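Local coordinates for protein 5'-Methylthioadenosine Nucleosidase (Arabidopsis thaliana, PDB 2H8G) that is a nucleosidase of the phosphorylase superfamily and holds adenine in a pocket of its mixed alpha/beta fold, at residues A[179-184]-A[231-236]. Sequence-based numbering, arbitrary orientation.
Sequences DSLDMS and KPTAEE. With ADE (adenine), chain C.
Leu181 and Thr233 meet beneath one face of adenine and form part of the floor of its pocket. Leu181 sits in the loop between strand 171-177 and helix 185-193. Thr233 opens the first turn of helix 233-259, right after the N-cap residue Pro232. With Leu181 CG anti to the backbone N (chi1 175°) and chi2 at 61°, methyl CD1 rather than CD2 faces the purine. It lies under the middle of the base, 3.6 Å from both ADE C4 and ADE C5. Thr233 CG2 is likewise anti to its own backbone N, which turns the methyl, not the hydroxyl, to the base and to Leu181 O. This methyl comes up under the amino end of the base, 3.6 Å from ADE N6. The carbonyl atom Leu181 O lies on the same face, 3.5 Å from ADE N1. The two segments touch lightly. Leu181 O is 3.7 Å from Thr233 CG2, and Leu181 CG stands 4.3 Å from that methyl. Farther from the base, Leu181 CD2 faces Ala234 CB at 4.4 Å. Hydrogen bonds to adenine include those with Lys199 NZ and Asp225 OD2. Lys199 NZ also hydrogen-bonds to Asp182 O and, weakly, to Leu181 O, so one lysine links loop and base. Arg142 of the second subunit forms a salt bridge through NH2 with Asp182 OD1, so the loop lies at the subunit interface. The contact is small and mostly van der Waals: a carbonyl oxygen and aliphatic carbons of the loop against methyls of the helix. Leu181 CD1 probably adds a CH-pi contact to the purine face, and Thr233 CG2 a van der Waals contact to the amino group.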
ATOM      1  N   ASP A 179      -4.897  -2.694   7.849  1.00 15.64           N
ATOM      2  CA  ASP A 179      -5.200  -3.776   6.922  1.00 15.71           C
ATOM      3  C   ASP A 179      -5.884  -5.002   7.498  1.00 16.85           C
ATOM      4  O   ASP A 179      -6.010  -6.017   6.811  1.00 17.95           O
ATOM      5  CB  ASP A 179      -3.942  -4.201   6.177  1.00 15.50           C
ATOM      6  CG  ASP A 179      -3.608  -3.257   5.058  1.00 17.15           C
ATOM      7  OD1 ASP A 179      -2.767  -2.357   5.258  1.00 18.65           O
ATOM      8  OD2 ASP A 179      -4.212  -3.404   3.977  1.00 16.34           O
ATOM      9  N   SER A 180      -6.319  -4.920   8.749  1.00 16.84           N
ATOM     10  CA  SER A 180      -7.020  -6.037   9.367  1.00 17.49           C
ATOM     11  C   SER A 180      -8.466  -5.638   9.623  1.00 18.16           C
ATOM     12  O   SER A 180      -8.752  -4.498   9.982  1.00 17.82           O
ATOM     13  CB  SER A 180      -6.342  -6.443  10.676  1.00 17.11           C
ATOM     14  OG  SER A 180      -5.048  -6.967  10.434  1.00 17.00           O
ATOM     15  N   LEU A 181      -9.376  -6.584   9.414  1.00 17.77           N
ATOM     16  CA  LEU A 181     -10.795  -6.343   9.624  1.00 19.89           C
ATOM     17  C   LEU A 181     -11.114  -6.486  11.104  1.00 20.88           C
ATOM     18  O   LEU A 181     -12.021  -5.838  11.617  1.00 21.57           O
ATOM     19  CB  LEU A 181     -11.618  -7.338   8.805  1.00 19.60           C
ATOM     20  CG  LEU A 181     -13.132  -7.278   9.015  1.00 18.95           C
ATOM     21  CD1 LEU A 181     -13.663  -5.915   8.616  1.00 21.81           C
ATOM     22  CD2 LEU A 181     -13.800  -8.369   8.197  1.00 21.49           C
ATOM     23  N   ASP A 182     -10.365  -7.346  11.782  1.00 23.00           N
ATOM     24  CA  ASP A 182     -10.555  -7.543  13.208  1.00 23.83           C
ATOM     25  C   ASP A 182      -9.798  -6.421  13.909  1.00 24.41           C
ATOM     26  O   ASP A 182      -9.302  -5.495  13.260  1.00 24.75           O
ATOM     27  CB  ASP A 182     -10.014  -8.917  13.637  1.00 25.41           C
ATOM     28  CG  ASP A 182      -8.499  -9.030  13.502  1.00 27.36           C
ATOM     29  OD1 ASP A 182      -7.888  -8.187  12.814  1.00 27.16           O
ATOM     30  OD2 ASP A 182      -7.914  -9.973  14.082  1.00 28.44           O
ATOM     31  N   MET A 183      -9.722  -6.481  15.230  1.00 23.43           N
ATOM     32  CA  MET A 183      -9.002  -5.455  15.966  1.00 22.06           C
ATOM     33  C   MET A 183      -8.214  -6.116  17.078  1.00 25.19           C
ATOM     34  O   MET A 183      -8.790  -6.647  18.031  1.00 25.11           O
ATOM     35  CB  MET A 183      -9.974  -4.427  16.545  1.00 22.71           C
ATOM     36  CG  MET A 183      -9.290  -3.304  17.314  1.00 23.61           C
ATOM     37  SD  MET A 183     -10.439  -2.014  17.810  1.00 24.67           S
ATOM     38  CE  MET A 183     -11.291  -2.842  19.154  1.00 22.78           C
ATOM     39  N   SER A 184      -6.893  -6.101  16.941  1.00 25.90           N
ATOM     40  CA  SER A 184      -6.031  -6.701  17.945  1.00 26.14           C
ATOM     41  C   SER A 184      -5.962  -5.773  19.143  1.00 26.73           C
ATOM     42  O   SER A 184      -6.384  -4.620  19.076  1.00 25.89           O
ATOM     43  CB  SER A 184      -4.623  -6.920  17.387  1.00 26.40           C
ATOM     44  OG  SER A 184      -3.934  -5.690  17.233  1.00 27.75           O
ATOM     45  N   LYS A 231     -21.938  -7.613  18.876  1.00 34.30           N
ATOM     46  CA  LYS A 231     -21.955  -8.636  17.835  1.00 34.37           C
ATOM     47  C   LYS A 231     -20.566  -8.818  17.231  1.00 33.24           C
ATOM     48  O   LYS A 231     -19.742  -7.904  17.266  1.00 33.48           O
ATOM     49  CB  LYS A 231     -22.939  -8.248  16.728  1.00 35.09           C
ATOM     50  CG  LYS A 231     -24.371  -8.065  17.198  1.00 37.30           C
ATOM     51  CD  LYS A 231     -25.272  -7.617  16.056  1.00 39.85           C
ATOM     52  CE  LYS A 231     -26.717  -7.475  16.517  1.00 42.15           C
ATOM     53  NZ  LYS A 231     -27.261  -8.763  17.040  1.00 44.28           N
ATOM     54  N   PRO A 232     -20.280 -10.010  16.682  1.00 32.22           N
ATOM     55  CA  PRO A 232     -18.967 -10.251  16.075  1.00 31.70           C
ATOM     56  C   PRO A 232     -18.807  -9.273  14.910  1.00 30.06           C
ATOM     57  O   PRO A 232     -19.771  -8.996  14.201  1.00 30.86           O
ATOM     58  CB  PRO A 232     -19.062 -11.703  15.609  1.00 32.24           C
ATOM     59  CG  PRO A 232     -20.013 -12.314  16.604  1.00 32.13           C
ATOM     60  CD  PRO A 232     -21.077 -11.249  16.719  1.00 33.11           C
ATOM     61  N   THR A 233     -17.599  -8.754  14.717  1.00 28.23           N
ATOM     62  CA  THR A 233     -17.352  -7.786  13.652  1.00 26.28           C
ATOM     63  C   THR A 233     -17.677  -8.279  12.246  1.00 26.51           C
ATOM     64  O   THR A 233     -18.480  -7.665  11.541  1.00 25.11           O
ATOM     65  CB  THR A 233     -15.890  -7.297  13.681  1.00 27.00           C
ATOM     66  OG1 THR A 233     -15.674  -6.529  14.872  1.00 28.90           O
ATOM     67  CG2 THR A 233     -15.585  -6.435  12.461  1.00 26.07           C
ATOM     68  N   ALA A 234     -17.054  -9.378  11.837  1.00 26.19           N
ATOM     69  CA  ALA A 234     -17.291  -9.918  10.505  1.00 27.37           C
ATOM     70  C   ALA A 234     -18.774 -10.213  10.291  1.00 28.41           C
ATOM     71  O   ALA A 234     -19.337  -9.885   9.244  1.00 28.37           O
ATOM     72  CB  ALA A 234     -16.462 -11.183  10.301  1.00 29.18           C
ATOM     73  N   GLU A 235     -19.401 -10.827  11.291  1.00 29.28           N
ATOM     74  CA  GLU A 235     -20.814 -11.173  11.221  1.00 30.03           C
ATOM     75  C   GLU A 235     -21.710  -9.961  11.006  1.00 28.53           C
ATOM     76  O   GLU A 235     -22.524  -9.938  10.080  1.00 27.99           O
ATOM     77  CB  GLU A 235     -21.246 -11.901  12.498  1.00 32.55           C
ATOM     78  CG  GLU A 235     -22.724 -12.271  12.527  1.00 37.89           C
ATOM     79  CD  GLU A 235     -23.137 -12.942  13.827  1.00 40.32           C
ATOM     80  OE1 GLU A 235     -22.585 -14.016  14.144  1.00 42.90           O
ATOM     81  OE2 GLU A 235     -24.013 -12.394  14.529  1.00 43.66           O
ATOM     82  N   GLU A 236     -21.569  -8.951  11.861  1.00 26.77           N
ATOM     83  CA  GLU A 236     -22.393  -7.752  11.746  1.00 25.60           C
ATOM     84  C   GLU A 236     -22.076  -6.967  10.473  1.00 25.17           C
ATOM     85  O   GLU A 236     -22.972  -6.421   9.828  1.00 24.02           O
ATOM     86  CB  GLU A 236     -22.218  -6.858  12.982  1.00 26.06           C
ATOM     87  CG  GLU A 236     -23.049  -5.581  12.919  1.00 25.45           C
ATOM     88  CD  GLU A 236     -23.164  -4.861  14.251  1.00 27.55           C
ATOM     89  OE1 GLU A 236     -22.128  -4.611  14.900  1.00 23.82           O
ATOM     90  OE2 GLU A 236     -24.302  -4.532  14.645  1.00 30.53           O
TER
HETATM   91  N9  ADE C 701     -15.228  -2.373   7.273  1.00 21.70           N
HETATM   92  C8  ADE C 701     -16.425  -2.576   7.867  1.00 22.24           C
HETATM   93  N7  ADE C 701     -16.346  -2.766   9.206  1.00 21.37           N
HETATM   94  C5  ADE C 701     -15.005  -2.676   9.469  1.00 19.54           C
HETATM   95  C6  ADE C 701     -14.213  -2.775  10.671  1.00 21.85           C
HETATM   96  N6  ADE C 701     -14.777  -3.004  11.851  1.00 20.62           N
HETATM   97  N1  ADE C 701     -12.810  -2.625  10.554  1.00 19.92           N
HETATM   98  C2  ADE C 701     -12.243  -2.390   9.325  1.00 20.55           C
HETATM   99  N3  ADE C 701     -12.929  -2.280   8.123  1.00 20.76           N
HETATM  100  C4  ADE C 701     -14.295  -2.431   8.281  1.00 19.72           C